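Local coordinates for protein oligogalacturonate lyase (Vibrio parahaemolyticus RIMD 2210633, PDB 3C5M) that probably cleaves oligogalacturonates, short pectin fragments, by lyase chemistry, as a seven-bladed beta-propeller that binds manganese, at residues 281-286 with 321-326; 285-290 with 298-303. One frame throughout, in Å; residues are numbered along the deposited sequence.

Contacts 1 and 2 belong to one propeller blade, the antiparallel sheet of strands 285-290, 296-301, 321-326 and 334-337, and their centres lie about 5 Å apart. Their segments overlap at Cys285 and Ser286, but Ser286 takes part only in contact 2. Contact 2 pairs the first two strands of the blade; contact 1 packs the linker arriving from the preceding blade over the third. The two are joined where Tyr323 O lies 2.8 Å from Gly299 N, probably a hydrogen bond, and where Leu322 CD2 packs 3.7 Å from Asp300 OD1. The manganese ion is bound in contact 2, through His287, whereas the side chain of Cys285 in contact 1 is about 11 Å from the metal.

Contact 1 (281-286 with 321-326)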
loop_
_atom_site.group_PDB
_atom_site.type_symbol
_atom_site.label_atom_id
_atom_site.label_comp_id
_atom_site.label_asym_id
_atom_site.label_seq_id
_atom_site.Cartn_x
_atom_site.Cartn_y
_atom_site.Cartn_z
ATOM N N VAL A 281 13.971 -0.714 16.840
ATOM C CA VAL A 281 14.381 -1.903 16.102
ATOM C C VAL A 281 13.245 -2.360 15.213
ATOM O O VAL A 281 12.128 -1.861 15.309
ATOM C CB VAL A 281 14.718 -3.057 17.035
ATOM C CG1 VAL A 281 15.835 -2.651 17.968
ATOM C CG2 VAL A 281 13.473 -3.462 17.817
HETATM N N MSE A 282 13.523 -3.337 14.367
HETATM C CA MSE A 282 12.522 -3.831 13.438
HETATM C C MSE A 282 12.461 -5.335 13.457
HETATM O O MSE A 282 13.396 -6.003 13.010
HETATM C CB MSE A 282 12.873 -3.378 12.021
HETATM C CG MSE A 282 11.831 -2.513 11.324
HETATM SE SE MSE A 282 10.327 -3.445 10.596
HETATM C CE MSE A 282 11.141 -4.151 8.981
ATOM N N PRO A 283 11.365 -5.899 13.981
ATOM C CA PRO A 283 11.258 -7.360 14.011
ATOM C C PRO A 283 11.224 -7.914 12.580
ATOM O O PRO A 283 10.910 -7.191 11.631
ATOM C CB PRO A 283 9.961 -7.597 14.778
ATOM C CG PRO A 283 9.160 -6.358 14.486
ATOM C CD PRO A 283 10.181 -5.261 14.580
ATOM N N PRO A 284 11.550 -9.204 12.407
ATOM C CA PRO A 284 11.553 -9.823 11.075
ATOM C C PRO A 284 10.212 -9.677 10.350
ATOM O O PRO A 284 9.374 -10.581 10.401
ATOM C CB PRO A 284 11.888 -11.279 11.385
ATOM C CG PRO A 284 11.243 -11.481 12.738
ATOM C CD PRO A 284 11.670 -10.229 13.460
ATOM N N CYS A 285 10.013 -8.549 9.667
ATOM C CA CYS A 285 8.756 -8.301 8.956
ATOM C C CYS A 285 8.917 -7.804 7.530
ATOM O O CYS A 285 9.882 -7.117 7.215
ATOM C CB CYS A 285 7.903 -7.299 9.734
ATOM S SG CYS A 285 7.297 -7.919 11.314
ATOM N N SER A 286 7.953 -8.132 6.674
ATOM C CA SER A 286 8.008 -7.717 5.274
ATOM C C SER A 286 7.574 -6.280 5.086
ATOM O O SER A 286 8.373 -5.428 4.716
ATOM C CB SER A 286 7.115 -8.606 4.407
ATOM O OG SER A 286 7.581 -9.940 4.382
ATOM N N PHE A 321 3.632 -14.391 12.522
ATOM C CA PHE A 321 2.948 -13.424 13.380
ATOM C C PHE A 321 2.874 -11.982 12.888
ATOM O O PHE A 321 3.735 -11.499 12.142
ATOM C CB PHE A 321 3.569 -13.406 14.786
ATOM C CG PHE A 321 3.310 -14.648 15.585
ATOM C CD1 PHE A 321 4.240 -15.685 15.605
ATOM C CD2 PHE A 321 2.131 -14.783 16.314
ATOM C CE1 PHE A 321 4.005 -16.836 16.343
ATOM C CE2 PHE A 321 1.877 -15.924 17.054
ATOM C CZ PHE A 321 2.817 -16.959 17.072
ATOM N N LEU A 322 1.819 -11.302 13.325
ATOM C CA LEU A 322 1.613 -9.901 13.015
ATOM C C LEU A 322 2.153 -9.151 14.221
ATOM O O LEU A 322 1.947 -9.568 15.357
ATOM C CB LEU A 322 0.126 -9.599 12.842
ATOM C CG LEU A 322 -0.451 -9.881 11.454
ATOM C CD1 LEU A 322 -1.959 -9.637 11.453
ATOM C CD2 LEU A 322 0.255 -9.001 10.432
ATOM N N TYR A 323 2.845 -8.046 13.986
ATOM C CA TYR A 323 3.405 -7.298 15.095
ATOM C C TYR A 323 2.804 -5.920 15.291
ATOM O O TYR A 323 2.509 -5.215 14.327
ATOM C CB TYR A 323 4.911 -7.169 14.911
ATOM C CG TYR A 323 5.665 -8.459 15.101
ATOM C CD1 TYR A 323 6.315 -8.737 16.309
ATOM C CD2 TYR A 323 5.750 -9.399 14.071
ATOM C CE1 TYR A 323 7.036 -9.913 16.485
ATOM C CE2 TYR A 323 6.466 -10.579 14.233
ATOM C CZ TYR A 323 7.109 -10.829 15.443
ATOM O OH TYR A 323 7.824 -11.991 15.625
ATOM N N VAL A 324 2.605 -5.542 16.547
ATOM C CA VAL A 324 2.087 -4.218 16.845
ATOM C C VAL A 324 3.150 -3.485 17.663
ATOM O O VAL A 324 3.262 -3.654 18.881
ATOM C CB VAL A 324 0.761 -4.283 17.617
ATOM C CG1 VAL A 324 0.361 -2.903 18.063
ATOM C CG2 VAL A 324 -0.322 -4.861 16.730
ATOM N N LEU A 325 3.953 -2.688 16.965
ATOM C CA LEU A 325 5.013 -1.925 17.591
ATOM C C LEU A 325 4.471 -0.676 18.270
ATOM O O LEU A 325 3.528 -0.047 17.799
ATOM C CB LEU A 325 6.068 -1.528 16.554
ATOM C CG LEU A 325 6.833 -2.655 15.850
ATOM C CD1 LEU A 325 5.886 -3.427 14.953
ATOM C CD2 LEU A 325 7.981 -2.078 15.023
ATOM N N ASN A 326 5.082 -0.333 19.393
ATOM C CA ASN A 326 4.711 0.839 20.155
ATOM C C ASN A 326 5.858 1.848 20.011
ATOM O O ASN A 326 6.867 1.735 20.697
ATOM C CB ASN A 326 4.541 0.452 21.613
ATOM C CG ASN A 326 3.954 1.561 22.435
ATOM O OD1 ASN A 326 4.449 2.690 22.421
ATOM N ND2 ASN A 326 2.889 1.250 23.168
#
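Pro283 lies over one face of the Tyr323 ring. Its CB sits 4.2 Å from the ring centroid and only 13° off the normal, a CH-pi contact offset toward the rim, and CG follows above the CG and CD1 side of the ring. The two side chains run past each other in opposite directions. Cys285 SG approaches obliquely from the same side of the ring plane as Pro283, by CD2 and CE2: SG is 3.5 Å from Tyr323 CD2, and its line to the ring centroid stands 49° from the normal, a sulfur-aromatic contact. With SG anti to its carbonyl carbon (chi1 -67°), the thiol is carried toward the strand. Beyond the ring, Tyr323 OH is hydrogen-bonded to Asp319 OD1, which ties down the far end of the side chain. Pro283 and Leu325 instead meet tip to tip, with CD of the proline 3.9 Å from CD2 of the leucine; the same methyl lies 4.2 Å from Val281 O. No hydrogen bond links the two segments. Leu325 also touches Ile266 of strand 264-269, in the preceding sheet. This is apolar packing between propeller blades: the linker from strand 276-281, outermost in one blade, crosses one face of the next blade before entering its first strand.

Contact 2 (285-290 with 298-303); sequences CSHLMS and VGDGCD. With MN (manganese (II) ion), chain D.
Met289 and Val298 form the regular hydrogen-bonded pair of this antiparallel hairpin: Val298 N gives to Met289 O at 2.8 Å, and Met289 N returns a bond to Val298 O at 3.2 Å. Farther along, Asp300 N to His287 O is weak at 3.4 Å. Ser286 N also bonds to Asp300 O, but the position of that oxygen is less certain. Leu288 faces Gly299 and Cys285 faces Gly301 in non-hydrogen-bonded pairs; the register slips by one residue between them, a beta bulge at the corner of the chain.

Van der Waals packing is modest. Met289 CB touches Val298 CG1 at 4.1 Å, and Leu288 CD1 lies against the backbone carbonyl of Val298. Cys285 SG lies beside the backbone of Gly299, Asp300 and Gly301, where glycines flank the aspartate.

His287 and Asp300 meet through their polar ends. ND1 of the histidine donates a weak, bent bond to OD2 of the aspartate (2.8 Å, 120° at the hydrogen), and the ring and carboxylate planes stand 70° apart. With CG anti to its carbonyl carbon (chi1 -44°), His287 places its ring beside this oxygen. Asp300 OD2 also accepts a hydrogen bond from the backbone N of His355, so this second-shell carboxylate links two ligand residues. Separately, Ser286 OG and Cys302 SG are 3.3 Å apart.

Metal binding occurs at the other ring nitrogen. His287 NE2 binds manganese at 2.0 Å; a water, Gln350, His353 and His355 are the other ligands. The hairpin thus supplies one histidine of the three-histidine, one-glutamine manganese site on this seven-bladed propeller, probably part of the lyase active site.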
loop_
_atom_site.group_PDB
_atom_site.type_symbol
_atom_site.label_atom_id
_atom_site.label_comp_id
_atom_site.label_asym_id
_atom_site.label_seq_id
_atom_site.Cartn_x
_atom_site.Cartn_y
_atom_site.Cartn_z
ATOM N N CYS A 285 10.013 -8.549 9.667
ATOM C CA CYS A 285 8.756 -8.301 8.956
ATOM C C CYS A 285 8.917 -7.804 7.530
ATOM O O CYS A 285 9.882 -7.117 7.215
ATOM C CB CYS A 285 7.903 -7.299 9.734
ATOM S SG CYS A 285 7.297 -7.919 11.314
ATOM N N SER A 286 7.953 -8.132 6.674
ATOM C CA SER A 286 8.008 -7.717 5.274
ATOM C C SER A 286 7.574 -6.280 5.086
ATOM O O SER A 286 8.373 -5.428 4.716
ATOM C CB SER A 286 7.115 -8.606 4.407
ATOM O OG SER A 286 7.581 -9.940 4.382
ATOM N N HIS A 287 6.299 -6.016 5.341
ATOM C CA HIS A 287 5.756 -4.674 5.172
ATOM C C HIS A 287 5.653 -3.976 6.510
ATOM O O HIS A 287 5.692 -4.624 7.553
ATOM C CB HIS A 287 4.367 -4.728 4.533
ATOM C CG HIS A 287 4.262 -5.686 3.390
ATOM N ND1 HIS A 287 4.252 -7.051 3.568
ATOM C CD2 HIS A 287 4.167 -5.478 2.055
ATOM C CE1 HIS A 287 4.156 -7.644 2.391
ATOM N NE2 HIS A 287 4.105 -6.712 1.457
ATOM N N LEU A 288 5.510 -2.653 6.473
ATOM C CA LEU A 288 5.388 -1.863 7.686
ATOM C C LEU A 288 4.443 -0.695 7.451
ATOM O O LEU A 288 4.576 0.027 6.474
ATOM C CB LEU A 288 6.759 -1.344 8.113
ATOM C CG LEU A 288 6.829 -0.491 9.386
ATOM C CD1 LEU A 288 6.285 -1.260 10.581
ATOM C CD2 LEU A 288 8.269 -0.095 9.627
HETATM N N MSE A 289 3.472 -0.527 8.335
HETATM C CA MSE A 289 2.522 0.565 8.217
HETATM C C MSE A 289 2.325 1.157 9.594
HETATM O O MSE A 289 2.435 0.450 10.602
HETATM C CB MSE A 289 1.178 0.074 7.673
HETATM C CG MSE A 289 0.100 1.159 7.560
HETATM SE SE MSE A 289 0.679 2.764 6.592
HETATM C CE MSE A 289 1.866 1.974 5.314
ATOM N N SER A 290 2.029 2.450 9.656
ATOM C CA SER A 290 1.845 3.057 10.957
ATOM C C SER A 290 0.433 3.493 11.198
ATOM O O SER A 290 -0.458 3.312 10.374
ATOM C CB SER A 290 2.771 4.260 11.149
ATOM O OG SER A 290 2.303 5.372 10.415
ATOM N N VAL A 298 2.335 -1.533 12.593
ATOM C CA VAL A 298 2.038 -2.939 12.441
ATOM C C VAL A 298 2.976 -3.553 11.426
ATOM O O VAL A 298 3.364 -2.901 10.462
ATOM C CB VAL A 298 0.579 -3.149 12.023
ATOM C CG1 VAL A 298 0.345 -2.595 10.650
ATOM C CG2 VAL A 298 0.240 -4.616 12.092
ATOM N N GLY A 299 3.343 -4.812 11.657
ATOM C CA GLY A 299 4.257 -5.495 10.759
ATOM C C GLY A 299 3.901 -6.911 10.333
ATOM O O GLY A 299 3.166 -7.635 10.997
ATOM N N ASP A 300 4.483 -7.311 9.212
ATOM C CA ASP A 300 4.259 -8.619 8.612
ATOM C C ASP A 300 5.325 -9.657 8.895
ATOM O O ASP A 300 6.352 -9.670 8.221
ATOM C CB ASP A 300 4.184 -8.467 7.103
ATOM C CG ASP A 300 2.813 -8.610 6.595
ATOM O OD1 ASP A 300 2.049 -9.344 7.251
ATOM O OD2 ASP A 300 2.511 -8.011 5.546
ATOM N N GLY A 301 5.092 -10.539 9.856
ATOM C CA GLY A 301 6.082 -11.567 10.134
ATOM C C GLY A 301 6.278 -12.459 8.915
ATOM O O GLY A 301 5.308 -12.863 8.273
ATOM N N CYS A 302 7.525 -12.777 8.587
ATOM C CA CYS A 302 7.799 -13.621 7.431
ATOM C C CYS A 302 8.964 -14.572 7.654
ATOM O O CYS A 302 9.335 -14.858 8.793
ATOM C CB CYS A 302 8.090 -12.752 6.220
ATOM S SG CYS A 302 9.459 -11.629 6.512
ATOM N N ASP A 303 9.538 -15.060 6.554
ATOM C CA ASP A 303 10.661 -15.997 6.603
ATOM C C ASP A 303 11.977 -15.245 6.594
ATOM O O ASP A 303 12.128 -14.263 5.870
ATOM C CB ASP A 303 10.622 -16.925 5.393
ATOM C CG ASP A 303 9.211 -17.254 4.961
ATOM O OD1 ASP A 303 8.427 -17.756 5.792
ATOM O OD2 ASP A 303 8.880 -17.007 3.782
HETATM MN MN MN D . 3.169 -6.548 -0.319
HETATM O O HOH W 1 5.219 -6.521 -1.268
#